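Long-range contacts in minor fimbrium subunit Mfa5 (Porphyromonas gingivalis ATCC 33277, PDB 6TO1), which serves as an accessory subunit of the minor fimbriae, surface pili that mediate biofilm formation and adhesion to host cells and other oral bacteria: residues D415-G420 / S448-T453; W111-K116 / I467-Y472; N481-N486 / G496-N501; E503-Y508 / N516-F521. All blocks are in the same frame, centred on the assembly; numbering follows the deposited sequence.

Contact 1 of 4, residues D415-G420 / S448-T453; sequences DFVAPG and STKKLT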
loop_
_atom_site.group_PDB
_atom_site.type_symbol
_atom_site.label_atom_id
_atom_site.label_comp_id
_atom_site.label_asym_id
_atom_site.label_seq_id
_atom_site.Cartn_x
_atom_site.Cartn_y
_atom_site.Cartn_z
ATOM N N ASP A 415 13.821 8.316 -16.860
ATOM C CA ASP A 415 13.124 8.192 -18.135
ATOM C C ASP A 415 13.985 8.894 -19.177
ATOM O O ASP A 415 14.119 10.116 -19.136
ATOM C CB ASP A 415 11.738 8.818 -18.022
ATOM C CG ASP A 415 10.981 8.867 -19.337
ATOM O OD1 ASP A 415 11.280 8.110 -20.273
ATOM O OD2 ASP A 415 10.032 9.673 -19.400
ATOM N N PHE A 416 14.616 8.109 -20.041
ATOM C CA PHE A 416 15.490 8.610 -21.099
ATOM C C PHE A 416 14.643 8.720 -22.358
ATOM O O PHE A 416 14.199 7.706 -22.906
ATOM C CB PHE A 416 16.675 7.673 -21.319
ATOM C CG PHE A 416 17.708 7.696 -20.207
ATOM C CD1 PHE A 416 18.738 8.617 -20.208
ATOM C CD2 PHE A 416 17.641 6.773 -19.172
ATOM C CE1 PHE A 416 19.687 8.619 -19.196
ATOM C CE2 PHE A 416 18.578 6.779 -18.164
ATOM C CZ PHE A 416 19.606 7.683 -18.185
ATOM N N VAL A 417 14.418 9.945 -22.822
ATOM C CA VAL A 417 13.658 10.145 -24.051
ATOM C C VAL A 417 14.477 9.696 -25.251
ATOM O O VAL A 417 15.693 9.902 -25.316
ATOM C CB VAL A 417 13.220 11.617 -24.172
ATOM C CG1 VAL A 417 12.452 11.829 -25.439
ATOM C CG2 VAL A 417 12.378 11.994 -22.952
ATOM N N ALA A 418 13.808 9.046 -26.194
ATOM C CA ALA A 418 14.488 8.349 -27.266
ATOM C C ALA A 418 14.920 9.306 -28.377
ATOM O O ALA A 418 14.401 10.428 -28.501
ATOM C CB ALA A 418 13.585 7.276 -27.869
ATOM N N PRO A 419 15.891 8.882 -29.180
ATOM C CA PRO A 419 16.346 9.716 -30.304
ATOM C C PRO A 419 15.209 9.990 -31.270
ATOM O O PRO A 419 14.385 9.124 -31.566
ATOM C CB PRO A 419 17.444 8.873 -30.970
ATOM C CG PRO A 419 17.873 7.903 -29.946
ATOM C CD PRO A 419 16.671 7.640 -29.057
ATOM N N GLY A 420 15.191 11.211 -31.794
ATOM C CA GLY A 420 14.150 11.610 -32.701
ATOM C C GLY A 420 13.010 12.358 -32.060
ATOM O O GLY A 420 12.183 12.918 -32.785
ATOM N N SER A 448 21.399 17.360 -21.794
ATOM C CA SER A 448 22.383 16.682 -22.636
ATOM C C SER A 448 22.070 15.205 -22.806
ATOM O O SER A 448 22.332 14.641 -23.872
ATOM C CB SER A 448 23.783 16.870 -22.057
ATOM O OG SER A 448 23.804 16.552 -20.677
ATOM N N THR A 449 21.507 14.562 -21.791
ATOM C CA THR A 449 21.168 13.153 -21.884
ATOM C C THR A 449 19.689 12.928 -22.163
ATOM O O THR A 449 19.271 11.773 -22.310
ATOM C CB THR A 449 21.560 12.425 -20.593
ATOM O OG1 THR A 449 20.913 13.036 -19.470
ATOM C CG2 THR A 449 23.058 12.481 -20.382
ATOM N N LYS A 450 18.897 13.998 -22.212
ATOM C CA LYS A 450 17.453 13.929 -22.415
ATOM C C LYS A 450 16.820 13.006 -21.381
ATOM O O LYS A 450 15.970 12.177 -21.685
ATOM C CB LYS A 450 17.120 13.480 -23.832
ATOM C CG LYS A 450 17.598 14.474 -24.891
ATOM C CD LYS A 450 17.515 13.861 -26.290
ATOM C CE LYS A 450 16.068 13.667 -26.713
ATOM N NZ LYS A 450 15.974 13.082 -28.066
ATOM N N LYS A 451 17.240 13.184 -20.136
ATOM C CA LYS A 451 16.864 12.292 -19.048
ATOM C C LYS A 451 15.949 13.037 -18.092
ATOM O O LYS A 451 16.322 14.081 -17.555
ATOM C CB LYS A 451 18.102 11.776 -18.316
ATOM C CG LYS A 451 17.786 10.787 -17.183
ATOM C CD LYS A 451 19.017 10.552 -16.331
ATOM C CE LYS A 451 18.773 9.503 -15.263
ATOM N NZ LYS A 451 19.991 9.376 -14.418
ATOM N N LEU A 452 14.756 12.497 -17.875
ATOM C CA LEU A 452 13.862 12.997 -16.841
ATOM C C LEU A 452 14.093 12.147 -15.595
ATOM O O LEU A 452 14.167 10.916 -15.689
ATOM C CB LEU A 452 12.400 12.924 -17.279
ATOM C CG LEU A 452 11.993 13.879 -18.402
ATOM C CD1 LEU A 452 10.704 13.372 -19.055
ATOM C CD2 LEU A 452 11.828 15.286 -17.879
ATOM N N THR A 453 14.286 12.803 -14.453
ATOM C CA THR A 453 14.377 12.121 -13.172
ATOM C C THR A 453 13.262 12.642 -12.285
ATOM O O THR A 453 13.224 13.830 -11.937
ATOM C CB THR A 453 15.746 12.317 -12.526
ATOM O OG1 THR A 453 16.763 11.866 -13.433
ATOM C CG2 THR A 453 15.858 11.495 -11.239
HETATM O O HOH W 1 17.939 9.956 -23.696
HETATM O O HOH W 2 17.921 10.683 -27.259
HETATM O O HOH W 3 16.996 13.296 -30.923
#
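Phe-416 lies alongside Lys-451 on one face of an antiparallel sheet, and the lysine uses its whole chain to cover the ring. Lys-451 CB sits 3.6 Å from Phe-416 CE1. CG is over the ring face, offset toward the rim, and makes a CH-pi contact with the ring, 3.8 Å from its centroid. CD and CE run on past Phe-416 CZ, and NZ passes just beyond it. The chain can do this because CG is anti to the backbone N (chi1 -178°) and every later torsion is extended, so four methylenes lie along a partly exposed ring while the charge is carried outward. The edge of the same ring meets Thr-449 O in its plane.

Lys-450 works differently. Its backbone is left-handed and, with Lys-451, forms a G1 bulge opposite Asp-446. Lys-450 O accepts Val-417 N at 2.9 Å. The side chain bends at chi3, bringing Lys-450 NZ 3.1 Å from Ala-418 O, above the carbonyl plane. With Phe-421 O and two waters, one reaching on to Gly-420 N, NZ has more acceptors than protons, and the bonds must be shared. On the other face Asp-415 and Leu-452 point the same way, Asp-415 OD2 lying 3.8 Å from Leu-452 CD1; that oxygen is hydrogen-bonded to Tyr-469 OH. Their backbones are joined by two bonds, Leu-452 N to Asp-415 O being 2.8 Å.

Two neighbouring lysines thus do different jobs: one supplies hydrocarbon to shield an aromatic ring, the other an ammonium group that gathers backbone carbonyls where strand 408-417 ends and regular pairing stops.

Contact 2 of 4, residues W111-K116 / I467-Y472; sequences WDVTLK and ITYRIY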
loop_
_atom_site.group_PDB
_atom_site.type_symbol
_atom_site.label_atom_id
_atom_site.label_comp_id
_atom_site.label_asym_id
_atom_site.label_seq_id
_atom_site.Cartn_x
_atom_site.Cartn_y
_atom_site.Cartn_z
ATOM N N TRP A 111 2.697 13.727 -29.158
ATOM C CA TRP A 111 2.116 12.707 -28.294
ATOM C C TRP A 111 2.258 13.167 -26.856
ATOM O O TRP A 111 3.260 13.779 -26.478
ATOM C CB TRP A 111 2.813 11.342 -28.460
ATOM C CG TRP A 111 2.722 10.760 -29.840
ATOM C CD1 TRP A 111 1.840 9.811 -30.275
ATOM C CD2 TRP A 111 3.566 11.069 -30.964
ATOM N NE1 TRP A 111 2.072 9.528 -31.599
ATOM C CE2 TRP A 111 3.126 10.290 -32.040
ATOM C CE3 TRP A 111 4.640 11.937 -31.157
ATOM C CZ2 TRP A 111 3.725 10.355 -33.295
ATOM C CZ3 TRP A 111 5.224 11.997 -32.396
ATOM C CH2 TRP A 111 4.771 11.211 -33.440
ATOM N N ASP A 112 1.258 12.838 -26.046
ATOM C CA ASP A 112 1.331 13.082 -24.613
ATOM C C ASP A 112 1.714 11.769 -23.935
ATOM O O ASP A 112 0.984 10.781 -24.030
ATOM C CB ASP A 112 0.007 13.612 -24.077
ATOM C CG ASP A 112 -0.224 15.074 -24.431
ATOM O OD1 ASP A 112 0.723 15.879 -24.361
ATOM O OD2 ASP A 112 -1.373 15.393 -24.777
ATOM N N VAL A 113 2.859 11.757 -23.277
ATOM C CA VAL A 113 3.411 10.546 -22.679
ATOM C C VAL A 113 3.136 10.593 -21.184
ATOM O O VAL A 113 3.512 11.553 -20.509
ATOM C CB VAL A 113 4.918 10.432 -22.963
ATOM C CG1 VAL A 113 5.516 9.240 -22.225
ATOM C CG2 VAL A 113 5.167 10.326 -24.472
ATOM N N THR A 114 2.506 9.557 -20.663
ATOM C CA THR A 114 2.210 9.479 -19.239
ATOM C C THR A 114 2.970 8.290 -18.670
ATOM O O THR A 114 2.963 7.222 -19.278
ATOM C CB THR A 114 0.722 9.297 -18.975
ATOM O OG1 THR A 114 0.014 10.500 -19.289
ATOM C CG2 THR A 114 0.495 8.968 -17.468
ATOM N N LEU A 115 3.645 8.497 -17.538
ATOM C CA LEU A 115 4.198 7.431 -16.711
ATOM C C LEU A 115 3.380 7.387 -15.430
ATOM O O LEU A 115 3.138 8.433 -14.809
ATOM C CB LEU A 115 5.671 7.672 -16.387
ATOM C CG LEU A 115 6.631 7.385 -17.544
ATOM C CD1 LEU A 115 6.582 8.613 -18.472
ATOM C CD2 LEU A 115 8.009 7.102 -17.034
ATOM N N LYS A 116 2.943 6.191 -15.051
ATOM C CA LYS A 116 1.970 6.030 -13.980
ATOM C C LYS A 116 2.425 4.929 -13.033
ATOM O O LYS A 116 2.861 3.856 -13.470
ATOM C CB LYS A 116 0.608 5.689 -14.550
ATOM C CG LYS A 116 -0.496 5.501 -13.519
ATOM C CD LYS A 116 -1.739 4.876 -14.162
ATOM C CE LYS A 116 -2.549 5.868 -14.968
ATOM N NZ LYS A 116 -3.714 5.217 -15.647
ATOM N N ILE A 467 3.123 11.433 -14.097
ATOM C CA ILE A 467 3.669 12.586 -14.788
ATOM C C ILE A 467 3.235 12.445 -16.239
ATOM O O ILE A 467 3.119 11.332 -16.774
ATOM C CB ILE A 467 5.198 12.730 -14.705
ATOM C CG1 ILE A 467 5.909 11.584 -15.404
ATOM C CG2 ILE A 467 5.652 12.869 -13.245
ATOM C CD1 ILE A 467 7.404 11.792 -15.450
ATOM N N THR A 468 2.993 13.593 -16.878
ATOM C CA THR A 468 2.628 13.631 -18.283
ATOM C C THR A 468 3.372 14.803 -18.917
ATOM O O THR A 468 3.402 15.897 -18.350
ATOM C CB THR A 468 1.126 13.807 -18.477
ATOM O OG1 THR A 468 0.428 12.709 -17.887
ATOM C CG2 THR A 468 0.779 13.883 -19.962
ATOM N N TYR A 469 3.975 14.545 -20.072
ATOM C CA TYR A 469 4.709 15.534 -20.854
ATOM C C TYR A 469 4.432 15.289 -22.327
ATOM O O TYR A 469 4.176 14.158 -22.745
ATOM C CB TYR A 469 6.227 15.473 -20.572
ATOM C CG TYR A 469 6.893 14.133 -20.813
ATOM C CD1 TYR A 469 7.462 13.830 -22.043
ATOM C CD2 TYR A 469 6.968 13.158 -19.807
ATOM C CE1 TYR A 469 8.077 12.604 -22.281
ATOM C CE2 TYR A 469 7.590 11.915 -20.049
ATOM C CZ TYR A 469 8.150 11.648 -21.275
ATOM O OH TYR A 469 8.779 10.445 -21.539
ATOM N N ARG A 470 4.505 16.357 -23.118
ATOM C CA ARG A 470 4.321 16.270 -24.561
ATOM C C ARG A 470 5.665 16.147 -25.267
ATOM O O ARG A 470 6.636 16.827 -24.909
ATOM C CB ARG A 470 3.575 17.493 -25.094
ATOM C CG ARG A 470 3.212 17.397 -26.565
ATOM C CD ARG A 470 2.091 18.365 -26.968
ATOM N NE ARG A 470 0.825 17.977 -26.359
ATOM C CZ ARG A 470 -0.348 18.533 -26.640
ATOM N NH1 ARG A 470 -0.432 19.508 -27.545
ATOM N NH2 ARG A 470 -1.438 18.096 -26.032
ATOM N N ILE A 471 5.717 15.250 -26.244
ATOM C CA ILE A 471 6.885 15.101 -27.104
ATOM C C ILE A 471 6.499 15.469 -28.533
ATOM O O ILE A 471 5.369 15.248 -28.978
ATOM C CB ILE A 471 7.517 13.689 -27.103
ATOM C CG1 ILE A 471 6.524 12.634 -27.554
ATOM C CG2 ILE A 471 8.103 13.357 -25.742
ATOM C CD1 ILE A 471 7.127 11.234 -27.650
ATOM N N TYR A 472 7.480 15.984 -29.263
ATOM C CA TYR A 472 7.352 16.206 -30.689
ATOM C C TYR A 472 8.383 15.364 -31.426
ATOM O O TYR A 472 9.511 15.192 -30.953
ATOM C CB TYR A 472 7.614 17.669 -31.061
ATOM C CG TYR A 472 6.612 18.663 -30.568
ATOM C CD1 TYR A 472 5.276 18.551 -30.892
ATOM C CD2 TYR A 472 7.014 19.735 -29.785
ATOM C CE1 TYR A 472 4.355 19.489 -30.444
ATOM C CE2 TYR A 472 6.093 20.673 -29.326
ATOM C CZ TYR A 472 4.771 20.541 -29.667
ATOM O OH TYR A 472 3.838 21.455 -29.227
#
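Strands 110-119 and 463-473 pair antiparallel in one sheet of a beta-sandwich domain, and across them Asp-112 takes hold of Arg-470. Trp-111/Ile-471, Val-113/Tyr-469 and Leu-115/Ile-467 each exchange two N-H...O bonds. The grip is side-on: Arg-470 NE donates to Asp-112 OD1 at 2.9 Å, in the guanidinium plane, and Arg-470 NH2 donates to Asp-112 OD2 at 3.0 Å on its syn lone pair. The two flat groups are turned 38° apart. A bend at chi3 turns the NE/NH2 edge of the guanidinium to the carboxylate, and NH1 reaches Asp-104 in a second salt bridge. Farther along this face Thr-114 OG1 and Thr-468 OG1 share a hydrogen bond of 2.6 Å: two short hydroxyl side chains in a non-hydrogen-bonded pair stand near enough to bond, and either may donate.

Between these strands in sequence comes the von Willebrand factor A domain, so the sandwich is built from chain on both sides of that insertion.

The opposite face is mainly apolar, though Tyr-469 OH goes to Asp-415. Tyr-469 has CG between its backbone N and carbonyl carbon (chi1 57°), which lays its ring beside Val-113; Val-113 CB stands over one face of the ring, 4.1 Å from its centroid. Leu-115 CD1 approaches Tyr-469 CE2 to 3.8 Å. Branched and aromatic side chains fill this buried side, where Ile-471 CG1 also packs against Trp-111 CB at 4.0 Å.

Contact 3 of 4, residues N481-N486 / G496-N501; sequences NDIPVN and GGFDTN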
loop_
_atom_site.group_PDB
_atom_site.type_symbol
_atom_site.label_atom_id
_atom_site.label_comp_id
_atom_site.label_asym_id
_atom_site.label_seq_id
_atom_site.Cartn_x
_atom_site.Cartn_y
_atom_site.Cartn_z
ATOM N N ASN A 481 19.038 10.246 -39.640
ATOM C CA ASN A 481 19.552 9.157 -38.825
ATOM C C ASN A 481 18.703 7.919 -39.041
ATOM O O ASN A 481 17.471 8.002 -39.045
ATOM C CB ASN A 481 19.547 9.539 -37.344
ATOM C CG ASN A 481 20.619 10.546 -37.008
ATOM O OD1 ASN A 481 21.753 10.181 -36.736
ATOM N ND2 ASN A 481 20.275 11.836 -37.066
ATOM N N ASP A 482 19.364 6.768 -39.178
ATOM C CA ASP A 482 18.666 5.507 -39.385
ATOM C C ASP A 482 18.321 4.899 -38.026
ATOM O O ASP A 482 18.891 3.905 -37.582
ATOM C CB ASP A 482 19.516 4.574 -40.237
ATOM C CG ASP A 482 19.616 5.056 -41.674
ATOM O OD1 ASP A 482 18.615 5.590 -42.185
ATOM O OD2 ASP A 482 20.694 4.930 -42.279
ATOM N N ILE A 483 17.349 5.530 -37.372
ATOM C CA ILE A 483 16.917 5.093 -36.035
ATOM C C ILE A 483 16.304 3.701 -36.111
ATOM O O ILE A 483 15.445 3.437 -36.973
ATOM C CB ILE A 483 15.910 6.092 -35.444
ATOM C CG1 ILE A 483 16.607 7.413 -35.152
ATOM C CG2 ILE A 483 15.247 5.483 -34.189
ATOM C CD1 ILE A 483 15.621 8.541 -34.902
ATOM N N PRO A 484 16.628 2.796 -35.190
ATOM C CA PRO A 484 15.968 1.487 -35.193
ATOM C C PRO A 484 14.522 1.567 -34.723
ATOM O O PRO A 484 14.140 2.430 -33.934
ATOM C CB PRO A 484 16.810 0.661 -34.213
ATOM C CG PRO A 484 17.305 1.678 -33.224
ATOM C CD PRO A 484 17.550 2.955 -34.046
ATOM N N VAL A 485 13.721 0.643 -35.203
ATOM C CA VAL A 485 12.344 0.538 -34.750
ATOM C C VAL A 485 12.280 -0.444 -33.586
ATOM O O VAL A 485 13.190 -1.244 -33.372
ATOM C CB VAL A 485 11.394 0.100 -35.877
ATOM C CG1 VAL A 485 11.330 1.177 -36.961
ATOM C CG2 VAL A 485 11.814 -1.223 -36.463
ATOM N N ASN A 486 11.186 -0.395 -32.844
ATOM C CA ASN A 486 10.942 -1.320 -31.737
ATOM C C ASN A 486 9.964 -2.385 -32.209
ATOM O O ASN A 486 8.771 -2.118 -32.386
ATOM C CB ASN A 486 10.404 -0.592 -30.510
ATOM C CG ASN A 486 10.173 -1.534 -29.330
ATOM O OD1 ASN A 486 9.806 -2.702 -29.514
ATOM N ND2 ASN A 486 10.365 -1.020 -28.107
ATOM N N GLY A 496 5.456 -1.562 -34.097
ATOM C CA GLY A 496 6.590 -1.472 -34.993
ATOM C C GLY A 496 7.171 -0.083 -35.184
ATOM O O GLY A 496 8.060 0.088 -36.020
ATOM N N GLY A 497 6.707 0.908 -34.441
ATOM C CA GLY A 497 7.174 2.267 -34.604
ATOM C C GLY A 497 8.475 2.528 -33.878
ATOM O O GLY A 497 9.172 1.621 -33.402
ATOM N N PHE A 498 8.803 3.810 -33.809
ATOM C CA PHE A 498 9.962 4.283 -33.084
ATOM C C PHE A 498 9.653 4.297 -31.600
ATOM O O PHE A 498 8.543 4.669 -31.208
ATOM C CB PHE A 498 10.302 5.700 -33.505
ATOM C CG PHE A 498 10.774 5.825 -34.937
ATOM C CD1 PHE A 498 11.738 4.975 -35.428
ATOM C CD2 PHE A 498 10.290 6.842 -35.748
ATOM C CE1 PHE A 498 12.192 5.092 -36.713
ATOM C CE2 PHE A 498 10.747 6.989 -37.049
ATOM C CZ PHE A 498 11.699 6.103 -37.535
ATOM N N ASP A 499 10.655 3.973 -30.786
ATOM C CA ASP A 499 10.541 4.187 -29.346
ATOM C C ASP A 499 10.325 5.667 -29.030
ATOM O O ASP A 499 11.010 6.533 -29.580
ATOM C CB ASP A 499 11.816 3.761 -28.634
ATOM C CG ASP A 499 11.860 2.269 -28.325
ATOM O OD1 ASP A 499 10.914 1.748 -27.703
ATOM O OD2 ASP A 499 12.866 1.645 -28.697
ATOM N N THR A 500 9.438 5.950 -28.071
ATOM C CA THR A 500 9.440 7.268 -27.443
ATOM C C THR A 500 10.455 7.349 -26.308
ATOM O O THR A 500 10.976 8.436 -26.006
ATOM C CB THR A 500 8.058 7.625 -26.901
ATOM O OG1 THR A 500 7.679 6.676 -25.902
ATOM C CG2 THR A 500 6.998 7.607 -27.987
ATOM N N ASN A 501 10.740 6.216 -25.674
ATOM C CA ASN A 501 11.666 6.138 -24.557
ATOM C C ASN A 501 12.755 5.118 -24.856
ATOM O O ASN A 501 12.477 4.051 -25.405
ATOM C CB ASN A 501 10.976 5.671 -23.224
ATOM C CG ASN A 501 9.726 6.399 -22.888
ATOM O OD1 ASN A 501 9.189 7.215 -23.613
HETATM O O HOH W 4 13.016 3.228 -31.692
HETATM O O HOH W 5 6.372 -2.883 -31.804
#
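A chi1 of -179° stretches Asn-486 out with CG opposite its own backbone N, while Asp-499, at -84°, turns CG to the side of its backbone N; the side chains cross obliquely, and Asn-486 ND2 donates to Asp-499 OD1 at 2.9 Å. The bond lies in the amide plane but reaches the carboxylate on the syn side, somewhat out of its plane; the two flat groups stand 70° apart. An asparagine suits this place because it can act both ways: OD1 accepts the backbone N-H groups of Thr-488 and Ser-489, which fixes which end of the amide faces Asp-499. Asp-499 OD2 in turn makes a salt bridge with Arg-523.

The backbone of Asn-486 adds an almost straight bond from Asn-486 N to Gly-497 O, also 2.9 Å. Just before it, Gly-496 has a positive phi, which glycine takes easily. Together these bonds tie the loop that follows helix 475-480 to the short strand 498-499, which pairs with strand 525-526. Strand 498-499 leads on to Asn-501, whose CG is covalently joined to Lys-94 NZ: the intramolecular isopeptide of Mfa5. ND2 is missing from the model, as expected when the amide nitrogen is lost on forming that link. Thr-500 OG1 donates to the remaining Asn-501 OD1 at 2.8 Å, from above the carbonyl plane.

Phe-498 packs at the loop's other end. Ile-483 CG2 rests 3.8 Å from Phe-498 CD1, the side chains crossing at about a right angle, and Pro-484 O lies in the plane at the ring edge. Val-485 CB comes within 3.3 Å of Gly-496 O, and Trp-630 stacks edge-to-face on Phe-498.

Contact 4 of 4, residues E503-Y508 / N516-F521; sequences EAKLTY and NQQLIF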
loop_
_atom_site.group_PDB
_atom_site.type_symbol
_atom_site.label_atom_id
_atom_site.label_comp_id
_atom_site.label_asym_id
_atom_site.label_seq_id
_atom_site.Cartn_x
_atom_site.Cartn_y
_atom_site.Cartn_z
ATOM N N GLU A 503 14.540 3.950 -22.200
ATOM C CA GLU A 503 14.353 3.157 -20.994
ATOM C C GLU A 503 13.668 4.038 -19.968
ATOM O O GLU A 503 13.986 5.226 -19.857
ATOM C CB GLU A 503 15.693 2.647 -20.437
ATOM C CG GLU A 503 15.542 1.889 -19.107
ATOM C CD GLU A 503 16.857 1.732 -18.365
ATOM O OE1 GLU A 503 17.418 0.617 -18.388
ATOM O OE2 GLU A 503 17.332 2.721 -17.773
ATOM N N ALA A 504 12.743 3.457 -19.210
ATOM C CA ALA A 504 12.196 4.135 -18.054
ATOM C C ALA A 504 12.065 3.094 -16.952
ATOM O O ALA A 504 11.614 1.975 -17.194
ATOM C CB ALA A 504 10.859 4.811 -18.332
ATOM N N LYS A 505 12.457 3.482 -15.748
ATOM C CA LYS A 505 12.558 2.544 -14.636
ATOM C C LYS A 505 12.156 3.243 -13.350
ATOM O O LYS A 505 12.485 4.412 -13.142
ATOM C CB LYS A 505 13.999 2.017 -14.511
ATOM C CG LYS A 505 14.282 1.171 -13.289
ATOM C CD LYS A 505 15.446 0.212 -13.553
ATOM C CE LYS A 505 16.793 0.893 -13.406
ATOM N NZ LYS A 505 17.785 -0.030 -12.762
ATOM N N LEU A 506 11.441 2.524 -12.495
ATOM C CA LEU A 506 11.168 2.988 -11.146
ATOM C C LEU A 506 12.073 2.211 -10.196
ATOM O O LEU A 506 12.097 0.978 -10.234
ATOM C CB LEU A 506 9.696 2.791 -10.774
ATOM C CG LEU A 506 9.359 2.980 -9.295
ATOM C CD1 LEU A 506 9.513 4.438 -8.889
ATOM C CD2 LEU A 506 7.959 2.508 -8.983
ATOM N N THR A 507 12.829 2.934 -9.369
ATOM C CA THR A 507 13.546 2.356 -8.236
ATOM C C THR A 507 12.899 2.897 -6.974
ATOM O O THR A 507 12.697 4.108 -6.847
ATOM C CB THR A 507 15.034 2.704 -8.283
ATOM O OG1 THR A 507 15.554 2.365 -9.576
ATOM C CG2 THR A 507 15.818 1.927 -7.238
ATOM N N TYR A 508 12.532 2.010 -6.053
ATOM C CA TYR A 508 11.728 2.506 -4.941
ATOM C C TYR A 508 11.960 1.716 -3.661
ATOM O O TYR A 508 12.495 0.606 -3.662
ATOM C CB TYR A 508 10.225 2.514 -5.315
ATOM C CG TYR A 508 9.567 1.145 -5.448
ATOM C CD1 TYR A 508 8.794 0.627 -4.418
ATOM C CD2 TYR A 508 9.703 0.377 -6.605
ATOM C CE1 TYR A 508 8.199 -0.624 -4.513
ATOM C CE2 TYR A 508 9.092 -0.867 -6.716
ATOM C CZ TYR A 508 8.350 -1.365 -5.648
ATOM O OH TYR A 508 7.729 -2.584 -5.680
ATOM N N ASN A 516 15.721 -0.192 -3.086
ATOM C CA ASN A 516 16.238 -0.706 -4.356
ATOM C C ASN A 516 15.310 -1.715 -5.031
ATOM O O ASN A 516 15.776 -2.605 -5.742
ATOM C CB ASN A 516 17.620 -1.339 -4.176
ATOM C CG ASN A 516 18.373 -1.486 -5.492
ATOM O OD1 ASN A 516 18.269 -0.644 -6.376
ATOM N ND2 ASN A 516 19.128 -2.565 -5.620
ATOM N N GLN A 517 14.006 -1.619 -4.803
ATOM C CA GLN A 517 13.039 -2.391 -5.574
ATOM C C GLN A 517 12.911 -1.747 -6.958
ATOM O O GLN A 517 12.906 -0.527 -7.076
ATOM C CB GLN A 517 11.686 -2.409 -4.877
ATOM C CG GLN A 517 11.770 -2.850 -3.423
ATOM C CD GLN A 517 12.304 -4.256 -3.272
ATOM O OE1 GLN A 517 11.629 -5.212 -3.628
ATOM N NE2 GLN A 517 13.515 -4.385 -2.752
ATOM N N GLN A 518 12.761 -2.555 -7.998
ATOM C CA GLN A 518 12.866 -1.987 -9.341
ATOM C C GLN A 518 11.802 -2.548 -10.262
ATOM O O GLN A 518 11.534 -3.745 -10.245
ATOM C CB GLN A 518 14.258 -2.269 -9.927
ATOM C CG GLN A 518 15.360 -1.449 -9.271
ATOM C CD GLN A 518 16.711 -1.649 -9.937
ATOM O OE1 GLN A 518 16.781 -1.968 -11.123
ATOM N NE2 GLN A 518 17.791 -1.453 -9.180
ATOM N N LEU A 519 11.189 -1.666 -11.039
ATOM C CA LEU A 519 10.165 -2.023 -12.000
ATOM C C LEU A 519 10.446 -1.253 -13.283
ATOM O O LEU A 519 10.769 -0.066 -13.246
ATOM C CB LEU A 519 8.769 -1.696 -11.504
ATOM C CG LEU A 519 8.171 -2.580 -10.396
ATOM C CD1 LEU A 519 6.898 -1.927 -9.929
ATOM C CD2 LEU A 519 7.925 -3.965 -10.919
ATOM N N ILE A 520 10.341 -1.932 -14.412
ATOM C CA ILE A 520 10.648 -1.335 -15.711
ATOM C C ILE A 520 9.338 -0.987 -16.399
ATOM O O ILE A 520 8.409 -1.807 -16.458
ATOM C CB ILE A 520 11.512 -2.273 -16.565
ATOM C CG1 ILE A 520 12.887 -2.439 -15.902
ATOM C CG2 ILE A 520 11.684 -1.709 -17.994
ATOM C CD1 ILE A 520 13.822 -3.335 -16.658
ATOM N N PHE A 521 9.246 0.236 -16.897
ATOM C CA PHE A 521 8.037 0.664 -17.576
ATOM C C PHE A 521 7.934 0.063 -18.984
ATOM O O PHE A 521 8.945 -0.193 -19.633
ATOM C CB PHE A 521 8.008 2.189 -17.716
ATOM C CG PHE A 521 7.755 2.932 -16.441
ATOM C CD1 PHE A 521 6.492 3.418 -16.151
ATOM C CD2 PHE A 521 8.777 3.156 -15.537
ATOM C CE1 PHE A 521 6.253 4.128 -14.960
ATOM C CE2 PHE A 521 8.549 3.844 -14.359
ATOM C CZ PHE A 521 7.279 4.323 -14.073
HETATM O O HOH W 6 11.490 1.015 -20.239
#
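Segments 503-508 and 516-521 run antiparallel, their strand axes 4.7 Å apart at an angle of 156°, with paired backbone bonds at Leu-506 with Leu-519 and at Tyr-508 with Gln-517. On one face Lys-505 bends at chi3 and chi4 so that NZ reaches Gln-518 OE1 at 2.7 Å, from above the carbonyl plane. Gln-518 passes beside Thr-507, Gln-518 CG lying 3.8 Å from Thr-507 OG1, and NE2 donates to Asn-516 OD1. Lys-505 and Gln-518 suit this outward side, since they can bond to one another along the surface.

The other face is greasier. Tyr-508 takes chi1 of 70°, which lays its ring over the partner strand: Gln-517 CB is 3.6 Å from the centroid in a CH-pi contact, and Leu-519 CD1 is 4.0 Å from Tyr-508 CE2. Phe-521 brings its ring edge to Ala-504 O and rests CD2 3.9 Å from Ala-504 CB, where the small residue accepts the bulky one. Leu-506 CB packs against Phe-521 CE2.

Tyr-508 is matched by two residues, Asn-516 and Gln-517: a G1 bulge, common beside hairpin turns and here at the edge of the six-stranded sheet, with Asn-516 left-handed, a conformation asparagine tolerates well.

In the fold
All four contacts lie in the beta-sandwich domain; contact 3 carries Asn-501 of the isopeptide with Lys-94, and contacts 1 and 2 border it. Contacts 1 and 2 lie about 12 Å apart between centres, and Leu-452 CD1 packs on Tyr-469 CE2 at 3.6 Å. Asp-415 OD1 stands 3.5 Å from Asn-501 CG of contact 3, consistent with the acidic residue beside the bond in other intramolecular isopeptides. Contacts 1 and 4 share one sheet, Phe-416 N to Glu-503 O being 3.0 Å. Contact 2 lies in the facing sheet, and Leu-115 CD2 meets Ala-504 CB of contact 4 at 3.9 Å. The magnesium and calcium sites use none of these segments.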